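Local structure of AlyGC (Glaciecola chathamensis, 5GKD) at residues E89-R94 against S124-Y129. The protein is an alginate lyase of polysaccharide lyase family 6, which probably cleaves alginate chains by beta-elimination with the help of a bound calcium ion. Residues are numbered along the deposited sequence; the frame is centred on the assembly and turned at random.
Sequences EVIAFR and SWVMVY. With PO4 (phosphate ion), chain G.
R94 lies across the ring of Y129 where two neighbouring strands of a right-handed parallel beta-helix end. This is the pectate-lyase-like fold, and 89-94 and 124-129 are matching pieces of successive coils. CB of R94 starts 4.0 Å from CD1 of Y129. CG then passes above CD1 and CE1. CD sits over the middle of the ring, 3.4 Å from the centroid of Y129 and 9° off its normal, a CH-pi contact. NE moves on toward CZ. The guanidinium comes to rest over the hydroxyl, with its plane only 6° from that of the ring. The chain runs straight from CG to NE, and this length carries the charged end past the ring to a phosphate. The phosphate probably came from the crystallisation liquor. R153, from the following coil, also binds it.

The backbones pair in parallel. V90 and I91 donate to the carbonyls of S124 and W125. M127 N returns a bond of 2.9 Å to I91 O. F93 N donates to M127 O at 3.0 Å. Both strands turn a corner near their start, at V90 and I91 and at W125. There V90 CG2 packs 3.5 Å from CD1 of W125, and both side chains also touch I111. On the E89 side of the sheet, E89 and M127 cross at about a right angle, CG against CG. F93 is the centre of an inverse gamma turn. Its ring has V128 CG1 over one face.

At the phosphate, R94 NH1 donates to O2 at 2.9 Å, and Y129 OH donates to O1 at 2.8 Å, near the plane of the tyrosine ring.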
ATOM      1  N   GLU A  89      13.383  13.908  13.992  1.00 19.76           N
ATOM      2  CA  GLU A  89      13.295  15.364  13.932  1.00 21.22           C
ATOM      3  C   GLU A  89      14.323  15.905  12.954  1.00 17.39           C
ATOM      4  O   GLU A  89      15.418  15.364  12.831  1.00 19.65           O
ATOM      5  CB  GLU A  89      13.551  16.034  15.292  1.00 21.59           C
ATOM      6  CG  GLU A  89      12.949  15.357  16.490  1.00 27.80           C
ATOM      7  CD  GLU A  89      13.737  14.168  16.986  1.00 31.95           C
ATOM      8  OE1 GLU A  89      14.979  14.154  16.835  1.00 28.38           O
ATOM      9  OE2 GLU A  89      13.096  13.245  17.531  1.00 39.10           O
ATOM     10  N   VAL A  90      13.981  17.016  12.307  1.00 18.95           N
ATOM     11  CA  VAL A  90      14.953  17.727  11.481  1.00 17.14           C
ATOM     12  C   VAL A  90      15.908  18.538  12.340  1.00 19.72           C
ATOM     13  O   VAL A  90      17.131  18.442  12.189  1.00 19.64           O
ATOM     14  CB  VAL A  90      14.234  18.626  10.464  1.00 18.29           C
ATOM     15  CG1 VAL A  90      15.255  19.296   9.557  1.00 16.78           C
ATOM     16  CG2 VAL A  90      13.242  17.809   9.672  1.00 15.42           C
ATOM     17  N   ILE A  91      15.362  19.372  13.228  1.00 19.79           N
ATOM     18  CA  ILE A  91      16.127  20.214  14.143  1.00 16.99           C
ATOM     19  C   ILE A  91      15.724  19.872  15.572  1.00 19.50           C
ATOM     20  O   ILE A  91      14.556  20.022  15.943  1.00 18.83           O
ATOM     21  CB  ILE A  91      15.884  21.704  13.890  1.00 18.01           C
ATOM     22  CG1 ILE A  91      16.230  22.093  12.459  1.00 18.17           C
ATOM     23  CG2 ILE A  91      16.683  22.549  14.896  1.00 19.45           C
ATOM     24  CD1 ILE A  91      15.952  23.547  12.197  1.00 16.87           C
ATOM     25  N   ALA A  92      16.689  19.465  16.386  1.00 21.44           N
ATOM     26  CA  ALA A  92      16.433  19.122  17.781  1.00 19.42           C
ATOM     27  C   ALA A  92      17.418  19.836  18.689  1.00 20.49           C
ATOM     28  O   ALA A  92      18.627  19.855  18.420  1.00 20.80           O
ATOM     29  CB  ALA A  92      16.539  17.621  18.016  1.00 18.08           C
ATOM     30  N   PHE A  93      16.900  20.408  19.776  1.00 18.09           N
ATOM     31  CA  PHE A  93      17.721  21.074  20.777  1.00 17.65           C
ATOM     32  C   PHE A  93      18.249  20.075  21.802  1.00 18.63           C
ATOM     33  O   PHE A  93      18.168  20.286  23.017  1.00 21.91           O
ATOM     34  CB  PHE A  93      16.919  22.183  21.456  1.00 19.24           C
ATOM     35  CG  PHE A  93      16.760  23.424  20.623  1.00 18.64           C
ATOM     36  CD1 PHE A  93      15.819  23.482  19.600  1.00 16.40           C
ATOM     37  CD2 PHE A  93      17.518  24.551  20.891  1.00 16.81           C
ATOM     38  CE1 PHE A  93      15.670  24.622  18.851  1.00 14.75           C
ATOM     39  CE2 PHE A  93      17.358  25.703  20.145  1.00 16.99           C
ATOM     40  CZ  PHE A  93      16.440  25.730  19.118  1.00 17.61           C
ATOM     41  N   ARG A  94      18.770  18.960  21.310  1.00 19.35           N
ATOM     42  CA  ARG A  94      19.417  17.957  22.141  1.00 20.12           C
ATOM     43  C   ARG A  94      20.234  17.046  21.239  1.00 23.00           C
ATOM     44  O   ARG A  94      19.977  16.936  20.034  1.00 19.84           O
ATOM     45  CB  ARG A  94      18.404  17.124  22.941  1.00 20.41           C
ATOM     46  CG  ARG A  94      17.708  16.097  22.090  1.00 22.07           C
ATOM     47  CD  ARG A  94      16.652  15.296  22.823  1.00 23.36           C
ATOM     48  NE  ARG A  94      16.066  14.335  21.908  1.00 23.68           N
ATOM     49  CZ  ARG A  94      15.250  13.346  22.259  1.00 27.21           C
ATOM     50  NH1 ARG A  94      14.781  12.536  21.330  1.00 30.04           N
ATOM     51  NH2 ARG A  94      14.891  13.170  23.525  1.00 27.53           N
ATOM     52  N   SER A 124       8.793  15.285  13.145  1.00 22.57           N
ATOM     53  CA  SER A 124       8.597  16.681  13.480  1.00 19.76           C
ATOM     54  C   SER A 124       9.759  17.454  12.897  1.00 18.84           C
ATOM     55  O   SER A 124      10.835  16.897  12.681  1.00 20.90           O
ATOM     56  CB  SER A 124       8.522  16.895  14.980  1.00 22.10           C
ATOM     57  OG  SER A 124       7.240  16.566  15.479  1.00 27.56           O
ATOM     58  N   TRP A 125       9.541  18.731  12.625  1.00 19.88           N
ATOM     59  CA  TRP A 125      10.626  19.485  12.017  1.00 16.58           C
ATOM     60  C   TRP A 125      11.497  20.184  13.048  1.00 19.45           C
ATOM     61  O   TRP A 125      12.717  20.258  12.861  1.00 19.79           O
ATOM     62  CB  TRP A 125      10.078  20.486  11.005  1.00 15.79           C
ATOM     63  CG  TRP A 125       9.755  19.841   9.689  1.00 17.38           C
ATOM     64  CD1 TRP A 125       9.833  18.499   9.382  1.00 19.18           C
ATOM     65  CD2 TRP A 125       9.338  20.498   8.491  1.00 15.27           C
ATOM     66  NE1 TRP A 125       9.453  18.292   8.079  1.00 15.86           N
ATOM     67  CE2 TRP A 125       9.161  19.504   7.508  1.00 18.18           C
ATOM     68  CE3 TRP A 125       9.082  21.830   8.156  1.00 15.87           C
ATOM     69  CZ2 TRP A 125       8.751  19.809   6.222  1.00 16.66           C
ATOM     70  CZ3 TRP A 125       8.664  22.119   6.883  1.00 15.45           C
ATOM     71  CH2 TRP A 125       8.504  21.124   5.936  1.00 18.24           C
ATOM     72  N   VAL A 126      10.908  20.700  14.131  1.00 18.82           N
ATOM     73  CA  VAL A 126      11.657  21.348  15.200  1.00 16.76           C
ATOM     74  C   VAL A 126      11.169  20.819  16.542  1.00 18.94           C
ATOM     75  O   VAL A 126       9.970  20.858  16.823  1.00 22.07           O
ATOM     76  CB  VAL A 126      11.506  22.883  15.142  1.00 19.48           C
ATOM     77  CG1 VAL A 126      12.381  23.544  16.177  1.00 15.06           C
ATOM     78  CG2 VAL A 126      11.816  23.410  13.731  1.00 15.87           C
ATOM     79  N   MET A 127      12.099  20.359  17.384  1.00 20.19           N
ATOM     80  CA  MET A 127      11.800  19.909  18.740  1.00 18.54           C
ATOM     81  C   MET A 127      12.713  20.629  19.710  1.00 20.07           C
ATOM     82  O   MET A 127      13.938  20.527  19.594  1.00 16.73           O
ATOM     83  CB  MET A 127      11.977  18.397  18.897  1.00 20.39           C
ATOM     84  CG  MET A 127      11.032  17.600  18.040  1.00 23.80           C
ATOM     85  SD  MET A 127       9.312  17.666  18.547  1.00 41.46           S
ATOM     86  CE  MET A 127       9.324  16.590  19.900  1.00 27.19           C
ATOM     87  N   VAL A 128      12.122  21.330  20.684  1.00 19.91           N
ATOM     88  CA  VAL A 128      12.879  22.111  21.659  1.00 17.74           C
ATOM     89  C   VAL A 128      12.944  21.340  22.970  1.00 17.67           C
ATOM     90  O   VAL A 128      11.917  20.863  23.469  1.00 18.52           O
ATOM     91  CB  VAL A 128      12.253  23.501  21.873  1.00 16.82           C
ATOM     92  CG1 VAL A 128      13.266  24.437  22.538  1.00 14.70           C
ATOM     93  CG2 VAL A 128      11.815  24.091  20.562  1.00 18.27           C
ATOM     94  N   TYR A 129      14.143  21.215  23.529  1.00 17.45           N
ATOM     95  CA  TYR A 129      14.349  20.658  24.866  1.00 19.69           C
ATOM     96  C   TYR A 129      15.141  21.663  25.699  1.00 18.77           C
ATOM     97  O   TYR A 129      15.512  22.732  25.221  1.00 19.42           O
ATOM     98  CB  TYR A 129      15.090  19.315  24.823  1.00 17.98           C
ATOM     99  CG  TYR A 129      14.450  18.251  23.950  1.00 21.77           C
ATOM    100  CD1 TYR A 129      14.572  18.284  22.567  1.00 18.66           C
ATOM    101  CD2 TYR A 129      13.722  17.224  24.516  1.00 19.94           C
ATOM    102  CE1 TYR A 129      13.982  17.314  21.781  1.00 23.57           C
ATOM    103  CE2 TYR A 129      13.135  16.260  23.740  1.00 24.07           C
ATOM    104  CZ  TYR A 129      13.262  16.304  22.381  1.00 26.78           C
ATOM    105  OH  TYR A 129      12.668  15.329  21.621  1.00 33.88           O
TER
HETATM  106  P   PO4 G 803      11.346  11.808  22.357  1.00 45.79           P
HETATM  107  O1  PO4 G 803      11.514  13.146  23.041  1.00 36.93           O
HETATM  108  O2  PO4 G 803      12.620  10.989  22.396  1.00 33.96           O
HETATM  109  O3  PO4 G 803      10.933  12.071  20.929  1.00 40.38           O
HETATM  110  O4  PO4 G 803      10.274  11.007  23.057  1.00 47.84           O